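Local coordinates for protein NADH:ubiquinone oxidoreductase, Na translocating, F subunit (PDB 2R6H) that is the flavin- and nucleotide-binding part of an oxidoreductase F subunit, with FAD bound in this structure, at residues H151-D156 with E257-G262; T155-L160 with T184-S189. One frame throughout, in Å; residues are numbered along the deposited sequence. Where two conformers were deposited one is given.

Contact 1: residues H151-D156 with E257-G262; sequences HIQDTD and EYYMCG
The phenol oxygen of Tyr259 works in two directions at once, accepting a hydrogen bond from the backbone of a loop and giving one to a carboxylate on its own strand. Gln153 N donates to Tyr259 OH at 3.0 Å, with an N-H...O angle of 161°. The same hydroxyl donates to Glu257 OE1, which it meets from above the carboxylate plane, 53° out of it. Tyrosine suits this place because its long ring carries a hydroxyl from strand 256-261 across to the loop, where Ile152 CA and Tyr259 CA are 8.3 Å apart.

Glu257 lies two residues earlier on the same strand and therefore points to the same side. Its OE2 takes a hydrogen bond on the syn lone pair from Thr155 OG1 at 2.8 Å. Chi1 of Thr155, -31°, keeps OG1 beside its backbone N and turned to the carboxylate. OE1 of Glu257 also pairs with Arg186 in a salt bridge.

CB and CG of Gln153 lie against the tyrosine hydroxyl; beyond them the chain bends at chi2 and NE2 reaches His151 O at 2.9 Å. That carbonyl sits at the edge of the Tyr259 ring, 3.9 Å from CE1. Elsewhere the ring stacks with Phe285 of the last strand and meets Tyr161, packing that probably limits rotation about CB-CG, while the two bonds fix where the hydroxyl sits.

Glu257 is buried, and its carboxylate is met by a threonine hydroxyl, a phenol and an arginine, which would probably favour the charged form; the Thr155-Glu257 and Gln153-Tyr259 bonds tie the loop to the parallel sheet.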
ATOM      1  N   HIS A 151     -14.088   0.393   5.501  0.70 46.54           N
ATOM      2  CA  HIS A 151     -13.909   0.727   6.913  0.70 47.16           C
ATOM      3  C   HIS A 151     -14.055  -0.484   7.842  0.70 46.90           C
ATOM      4  O   HIS A 151     -14.751  -1.449   7.520  0.70 48.42           O
ATOM      5  CB  HIS A 151     -14.907   1.816   7.345  0.70 49.45           C
ATOM      6  CG  HIS A 151     -14.850   3.073   6.521  0.70 53.68           C
ATOM      7  ND1 HIS A 151     -15.977   3.674   6.009  0.70 58.35           N
ATOM      8  CD2 HIS A 151     -13.800   3.835   6.132  0.70 53.22           C
ATOM      9  CE1 HIS A 151     -15.622   4.755   5.329  0.70 57.60           C
ATOM     10  NE2 HIS A 151     -14.311   4.873   5.388  0.70 53.63           N
ATOM     11  N   ILE A 152     -13.426  -0.389   9.015  1.00 38.22           N
ATOM     12  CA  ILE A 152     -13.533  -1.420  10.040  1.00 38.10           C
ATOM     13  C   ILE A 152     -14.986  -1.660  10.433  1.00 39.74           C
ATOM     14  O   ILE A 152     -15.773  -0.719  10.545  1.00 41.10           O
ATOM     15  CB  ILE A 152     -12.725  -1.050  11.299  1.00 37.78           C
ATOM     16  CG1 ILE A 152     -11.323  -0.576  10.912  1.00 37.78           C
ATOM     17  CG2 ILE A 152     -12.649  -2.236  12.249  1.00 38.19           C
ATOM     18  CD1 ILE A 152     -10.613   0.188  12.009  1.00 41.81           C
ATOM     19  N   GLN A 153     -15.337  -2.925  10.640  1.00 49.42           N
ATOM     20  CA  GLN A 153     -16.666  -3.282  11.115  1.00 51.39           C
ATOM     21  C   GLN A 153     -16.746  -3.196  12.634  1.00 52.45           C
ATOM     22  O   GLN A 153     -15.810  -3.578  13.337  1.00 51.24           O
ATOM     23  CB  GLN A 153     -17.044  -4.688  10.645  1.00 50.26           C
ATOM     24  CG  GLN A 153     -16.879  -4.903   9.152  1.00 49.00           C
ATOM     25  CD  GLN A 153     -17.786  -4.008   8.331  1.00 48.55           C
ATOM     26  OE1 GLN A 153     -19.008  -4.156   8.352  1.00 45.67           O
ATOM     27  NE2 GLN A 153     -17.191  -3.071   7.601  1.00 49.73           N
ATOM     28  N   ASP A 154     -17.868  -2.693  13.135  1.00 85.54           N
ATOM     29  CA  ASP A 154     -18.158  -2.750  14.561  1.00 87.90           C
ATOM     30  C   ASP A 154     -18.522  -4.167  14.990  1.00 86.74           C
ATOM     31  O   ASP A 154     -19.697  -4.517  15.083  1.00 87.79           O
ATOM     32  CB  ASP A 154     -19.282  -1.777  14.918  1.00 91.33           C
ATOM     33  CG  ASP A 154     -18.929  -0.337  14.600  1.00 95.77           C
ATOM     34  OD1 ASP A 154     -17.741  -0.059  14.335  1.00 98.39           O
ATOM     35  OD2 ASP A 154     -19.841   0.517  14.615  1.00101.93           O
ATOM     36  N   THR A 155     -17.500  -4.976  15.246  1.00 51.05           N
ATOM     37  CA  THR A 155     -17.688  -6.308  15.812  1.00 49.76           C
ATOM     38  C   THR A 155     -16.676  -6.564  16.925  1.00 49.75           C
ATOM     39  O   THR A 155     -15.771  -5.760  17.151  1.00 49.90           O
ATOM     40  CB  THR A 155     -17.538  -7.399  14.736  1.00 47.52           C
ATOM     41  OG1 THR A 155     -17.959  -6.884  13.467  1.00 46.68           O
ATOM     42  CG2 THR A 155     -18.378  -8.617  15.089  1.00 48.81           C
ATOM     43  N   ASP A 156     -16.833  -7.687  17.621  1.00 55.81           N
ATOM     44  CA  ASP A 156     -15.769  -8.224  18.461  1.00 55.89           C
ATOM     45  C   ASP A 156     -14.974  -9.293  17.718  1.00 53.73           C
ATOM     46  O   ASP A 156     -14.082  -9.926  18.283  1.00 53.75           O
ATOM     47  CB  ASP A 156     -16.348  -8.797  19.756  1.00 58.13           C
ATOM     48  CG  ASP A 156     -17.120  -7.767  20.555  1.00 63.51           C
ATOM     49  OD1 ASP A 156     -16.663  -6.607  20.631  1.00 65.96           O
ATOM     50  OD2 ASP A 156     -18.185  -8.116  21.108  1.00 65.15           O
ATOM     51  N   GLU A 257     -13.165 -11.745  10.183  1.00 43.86           N
ATOM     52  CA  GLU A 257     -13.315 -10.712   9.180  1.00 43.65           C
ATOM     53  C   GLU A 257     -11.968 -10.577   8.511  1.00 42.28           C
ATOM     54  O   GLU A 257     -10.937 -10.518   9.174  1.00 41.34           O
ATOM     55  CB  GLU A 257     -13.773  -9.387   9.803  1.00 45.03           C
ATOM     56  CG  GLU A 257     -15.293  -9.285   9.969  1.00 45.89           C
ATOM     57  CD  GLU A 257     -15.726  -8.460  11.177  1.00 46.50           C
ATOM     58  OE1 GLU A 257     -14.886  -7.681  11.705  1.00 44.75           O
ATOM     59  OE2 GLU A 257     -16.912  -8.604  11.586  1.00 46.76           O
ATOM     60  N   TYR A 258     -11.989 -10.570   7.185  1.00 35.12           N
ATOM     61  CA  TYR A 258     -10.785 -10.489   6.374  1.00 33.92           C
ATOM     62  C   TYR A 258     -10.672  -9.111   5.736  1.00 34.21           C
ATOM     63  O   TYR A 258     -11.481  -8.740   4.882  1.00 35.00           O
ATOM     64  CB  TYR A 258     -10.830 -11.564   5.290  1.00 34.14           C
ATOM     65  CG  TYR A 258     -10.772 -12.947   5.862  1.00 34.19           C
ATOM     66  CD1 TYR A 258     -11.918 -13.604   6.258  1.00 33.99           C
ATOM     67  CD2 TYR A 258      -9.562 -13.589   6.040  1.00 34.03           C
ATOM     68  CE1 TYR A 258     -11.862 -14.862   6.806  1.00 33.49           C
ATOM     69  CE2 TYR A 258      -9.498 -14.849   6.581  1.00 32.34           C
ATOM     70  CZ  TYR A 258     -10.649 -15.476   6.963  1.00 33.82           C
ATOM     71  OH  TYR A 258     -10.577 -16.731   7.504  1.00 36.63           O
ATOM     72  N   TYR A 259      -9.683  -8.333   6.147  1.00 37.13           N
ATOM     73  CA  TYR A 259      -9.452  -7.071   5.470  1.00 37.51           C
ATOM     74  C   TYR A 259      -8.220  -7.205   4.603  1.00 36.88           C
ATOM     75  O   TYR A 259      -7.125  -7.376   5.108  1.00 35.91           O
ATOM     76  CB  TYR A 259      -9.314  -5.929   6.482  1.00 37.52           C
ATOM     77  CG  TYR A 259     -10.529  -5.776   7.373  1.00 38.51           C
ATOM     78  CD1 TYR A 259     -11.545  -4.881   7.058  1.00 39.31           C
ATOM     79  CD2 TYR A 259     -10.671  -6.545   8.515  1.00 39.90           C
ATOM     80  CE1 TYR A 259     -12.661  -4.759   7.870  1.00 41.36           C
ATOM     81  CE2 TYR A 259     -11.780  -6.423   9.330  1.00 42.40           C
ATOM     82  CZ  TYR A 259     -12.768  -5.533   9.006  1.00 41.95           C
ATOM     83  OH  TYR A 259     -13.858  -5.433   9.830  1.00 44.43           O
HETATM   84  N   MSE A 260      -8.393  -7.164   3.293  1.00 53.27           N
HETATM   85  CA  MSE A 260      -7.230  -7.230   2.430  1.00 54.42           C
HETATM   86  C   MSE A 260      -7.168  -6.077   1.450  1.00 53.19           C
HETATM   87  O   MSE A 260      -8.186  -5.535   1.051  1.00 54.31           O
HETATM   88  CB  MSE A 260      -7.166  -8.560   1.688  1.00 53.75           C
HETATM   89  CG  MSE A 260      -7.751  -8.544   0.299  1.00 57.71           C
HETATM   90 SE   MSE A 260      -7.555 -10.297  -0.551  1.00 61.81          SE
HETATM   91  CE  MSE A 260      -5.720 -10.657  -0.039  1.00 61.23           C
ATOM     92  N   CYS A 261      -5.949  -5.695   1.094  1.00 40.86           N
ATOM     93  CA  CYS A 261      -5.724  -4.793  -0.013  1.00 39.52           C
ATOM     94  C   CYS A 261      -4.415  -5.148  -0.685  1.00 37.68           C
ATOM     95  O   CYS A 261      -3.382  -5.264  -0.034  1.00 37.38           O
ATOM     96  CB  CYS A 261      -5.695  -3.345   0.441  1.00 39.69           C
ATOM     97  SG  CYS A 261      -5.725  -2.210  -0.960  1.00 40.17           S
ATOM     98  N   GLY A 262      -4.470  -5.323  -1.997  1.00 39.32           N
ATOM     99  CA  GLY A 262      -3.301  -5.680  -2.771  1.00 37.62           C
ATOM    100  C   GLY A 262      -3.724  -5.953  -4.197  1.00 38.12           C
ATOM    101  O   GLY A 262      -4.895  -5.766  -4.545  1.00 39.55           O
TER

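Contact 2: residues T155-L160 with T184-S189; sequences TDAEML and TGRKVS
Arg186 and Met159, a selenomethionine in this model, make the dense half of this contact. The methyl CE lies over one face of the guanidinium, displaced toward the rim, while the carbonyl of Thr155 covers the opposite face. In the guanidinium plane, NH1 of Arg186 donates to Ala157 O at 2.8 Å and 169°. Arginine fits here because one flat cation can offer N-H groups at its edge and broad faces for packing. Bends at chi2 and chi3 carry its end across the selenomethionine side chain at about a right angle.

Beyond it the backbones settle into parallel strands: Met159 N donates to Lys187 O and Ser189 N to Met159 O. They are the two strands of a beta-alpha-beta unit connected through helix 168-181, as in Rossmann-type nucleotide-binding domains. Met159 CE touches Val188 CG2 at 3.7 Å on the side of the sheet where both meet that helix; on the other side, Leu160 rests against Ser189 OG.

The outer part is polar and more open to solvent. Glu158, extended with CG anti to the backbone N (chi1 180°), lies beside exposed Lys187, and Glu158 OE2 forms a salt bridge with Lys187 NZ at 3.0 Å. Long side chains suit this rim because their charged ends can meet beyond the backbones, where Tyr246 OH hydrogen-bonds to both.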
ATOM      1  N   THR A 155     -17.500  -4.976  15.246  1.00 51.05           N
ATOM      2  CA  THR A 155     -17.688  -6.308  15.812  1.00 49.76           C
ATOM      3  C   THR A 155     -16.676  -6.564  16.925  1.00 49.75           C
ATOM      4  O   THR A 155     -15.771  -5.760  17.151  1.00 49.90           O
ATOM      5  CB  THR A 155     -17.538  -7.399  14.736  1.00 47.52           C
ATOM      6  OG1 THR A 155     -17.959  -6.884  13.467  1.00 46.68           O
ATOM      7  CG2 THR A 155     -18.378  -8.617  15.089  1.00 48.81           C
ATOM      8  N   ASP A 156     -16.833  -7.687  17.621  1.00 55.81           N
ATOM      9  CA  ASP A 156     -15.769  -8.224  18.461  1.00 55.89           C
ATOM     10  C   ASP A 156     -14.974  -9.293  17.718  1.00 53.73           C
ATOM     11  O   ASP A 156     -14.082  -9.926  18.283  1.00 53.75           O
ATOM     12  CB  ASP A 156     -16.348  -8.797  19.756  1.00 58.13           C
ATOM     13  CG  ASP A 156     -17.120  -7.767  20.555  1.00 63.51           C
ATOM     14  OD1 ASP A 156     -16.663  -6.607  20.631  1.00 65.96           O
ATOM     15  OD2 ASP A 156     -18.185  -8.116  21.108  1.00 65.15           O
ATOM     16  N   ALA A 157     -15.307  -9.483  16.446  1.00 44.05           N
ATOM     17  CA  ALA A 157     -14.759 -10.586  15.645  1.00 41.83           C
ATOM     18  C   ALA A 157     -13.234 -10.578  15.528  1.00 41.40           C
ATOM     19  O   ALA A 157     -12.600  -9.534  15.672  1.00 42.19           O
ATOM     20  CB  ALA A 157     -15.373 -10.560  14.263  1.00 40.39           C
ATOM     21  N   GLU A 158     -12.636 -11.732  15.252  1.00 44.69           N
ATOM     22  CA  GLU A 158     -11.213 -11.743  14.942  1.00 44.13           C
ATOM     23  C   GLU A 158     -10.982 -11.040  13.616  1.00 43.15           C
ATOM     24  O   GLU A 158     -11.780 -11.174  12.699  1.00 41.95           O
ATOM     25  CB  GLU A 158     -10.661 -13.168  14.861  1.00 44.04           C
ATOM     26  CG  GLU A 158      -9.173 -13.213  14.531  1.00 44.74           C
ATOM     27  CD  GLU A 158      -8.605 -14.630  14.438  1.00 47.76           C
ATOM     28  OE1 GLU A 158      -9.296 -15.598  14.852  1.00 47.00           O
ATOM     29  OE2 GLU A 158      -7.451 -14.760  13.951  1.00 50.39           O
HETATM   30  N   MSE A 159      -9.892 -10.290  13.518  1.00 49.87           N
HETATM   31  CA  MSE A 159      -9.524  -9.682  12.257  1.00 50.45           C
HETATM   32  C   MSE A 159      -8.253 -10.321  11.711  1.00 48.55           C
HETATM   33  O   MSE A 159      -7.303 -10.590  12.452  1.00 49.30           O
HETATM   34  CB  MSE A 159      -9.305  -8.185  12.428  1.00 50.53           C
HETATM   35  CG  MSE A 159     -10.259  -7.511  13.401  1.00 53.74           C
HETATM   36 SE   MSE A 159     -10.290  -5.546  13.241  1.00 56.95          SE
HETATM   37  CE  MSE A 159     -10.269  -5.072  15.149  1.00 58.04           C
ATOM     38  N   LEU A 160      -8.253 -10.565  10.405  1.00 40.94           N
ATOM     39  CA  LEU A 160      -7.061 -11.004   9.694  1.00 39.74           C
ATOM     40  C   LEU A 160      -6.806 -10.076   8.514  1.00 38.94           C
ATOM     41  O   LEU A 160      -7.596 -10.042   7.571  1.00 39.62           O
ATOM     42  CB  LEU A 160      -7.234 -12.434   9.195  1.00 39.55           C
ATOM     43  CG  LEU A 160      -5.964 -13.237   8.900  1.00 39.45           C
ATOM     44  CD1 LEU A 160      -6.262 -14.734   8.928  1.00 39.87           C
ATOM     45  CD2 LEU A 160      -5.363 -12.824   7.566  1.00 40.88           C
ATOM     46  N   THR A 184      -7.589  -1.273  21.015  1.00 49.46           N
ATOM     47  CA  THR A 184      -8.587  -2.336  20.974  1.00 49.11           C
ATOM     48  C   THR A 184      -8.176  -3.614  21.665  1.00 49.84           C
ATOM     49  O   THR A 184      -6.992  -3.884  21.883  1.00 50.50           O
ATOM     50  CB  THR A 184      -8.964  -2.719  19.540  1.00 47.26           C
ATOM     51  OG1 THR A 184      -9.910  -3.796  19.581  1.00 46.40           O
ATOM     52  CG2 THR A 184      -7.727  -3.145  18.752  1.00 45.62           C
ATOM     53  N   GLY A 185      -9.180  -4.411  21.994  1.00 44.42           N
ATOM     54  CA  GLY A 185      -8.943  -5.679  22.649  1.00 45.28           C
ATOM     55  C   GLY A 185      -9.282  -6.811  21.710  1.00 43.35           C
ATOM     56  O   GLY A 185      -9.232  -7.984  22.085  1.00 44.11           O
ATOM     57  N   ARG A 186      -9.648  -6.452  20.487  1.00 41.12           N
ATOM     58  CA  ARG A 186      -9.880  -7.438  19.455  1.00 39.38           C
ATOM     59  C   ARG A 186      -8.583  -8.181  19.122  1.00 38.49           C
ATOM     60  O   ARG A 186      -7.489  -7.649  19.330  1.00 39.18           O
ATOM     61  CB  ARG A 186     -10.418  -6.750  18.210  1.00 37.87           C
ATOM     62  CG  ARG A 186     -11.848  -6.340  18.335  1.00 36.97           C
ATOM     63  CD  ARG A 186     -12.597  -6.839  17.127  1.00 33.26           C
ATOM     64  NE  ARG A 186     -13.041  -5.771  16.252  1.00 30.08           N
ATOM     65  CZ  ARG A 186     -13.409  -5.951  14.991  1.00 29.52           C
ATOM     66  NH1 ARG A 186     -13.356  -7.160  14.435  1.00 27.02           N
ATOM     67  NH2 ARG A 186     -13.814  -4.909  14.281  1.00 31.31           N
ATOM     68  N   LYS A 187      -8.707  -9.408  18.619  1.00 44.73           N
ATOM     69  CA  LYS A 187      -7.558 -10.159  18.138  1.00 43.48           C
ATOM     70  C   LYS A 187      -7.319  -9.855  16.660  1.00 41.92           C
ATOM     71  O   LYS A 187      -8.232  -9.934  15.836  1.00 41.20           O
ATOM     72  CB  LYS A 187      -7.758 -11.649  18.361  1.00 43.11           C
ATOM     73  CG  LYS A 187      -6.646 -12.500  17.791  1.00 42.85           C
ATOM     74  CD  LYS A 187      -6.308 -13.648  18.735  1.00 47.22           C
ATOM     75  CE  LYS A 187      -5.588 -14.764  18.004  1.00 46.83           C
ATOM     76  NZ  LYS A 187      -6.293 -15.099  16.742  1.00 46.59           N
ATOM     77  N   VAL A 188      -6.086  -9.489  16.335  1.00 38.05           N
ATOM     78  CA  VAL A 188      -5.795  -8.901  15.034  1.00 37.10           C
ATOM     79  C   VAL A 188      -4.457  -9.382  14.501  1.00 36.92           C
ATOM     80  O   VAL A 188      -3.426  -9.149  15.121  1.00 38.66           O
ATOM     81  CB  VAL A 188      -5.740  -7.340  15.114  1.00 37.21           C
ATOM     82  CG1 VAL A 188      -5.438  -6.758  13.751  1.00 37.28           C
ATOM     83  CG2 VAL A 188      -7.037  -6.757  15.658  1.00 37.68           C
ATOM     84  N   SER A 189      -4.461 -10.047  13.356  1.00 40.16           N
ATOM     85  CA  SER A 189      -3.207 -10.375  12.697  1.00 39.18           C
ATOM     86  C   SER A 189      -3.110  -9.637  11.361  1.00 37.48           C
ATOM     87  O   SER A 189      -4.118  -9.407  10.686  1.00 36.90           O
ATOM     88  CB  SER A 189      -3.072 -11.887  12.491  1.00 39.30           C
ATOM     89  OG  SER A 189      -4.093 -12.403  11.646  1.00 40.32           O
TER

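Overall arrangement
The centres of the two contacts lie about 9 Å apart, and both start from the connection between strand 140-147 of the antiparallel sheet and strand 158-164 of the parallel one. Residues 151-156 lead into 155-160, sharing Thr155 and Asp156; 184-189 follows after helix 168-181, and the segment 257-262 comes last. Strand 158-164 runs between 188-194 and 256-261, so contact 2 pairs the start of strand 158-164 with strand 188-194 while contact 1 reaches its other neighbour. Probable backbone hydrogen bonds between Glu257 and both Glu158 and Leu160 join them directly. Together they probably help hold the polypeptide that arrives from the antiparallel sheet to one end of the sheet of the NAD-binding family domain.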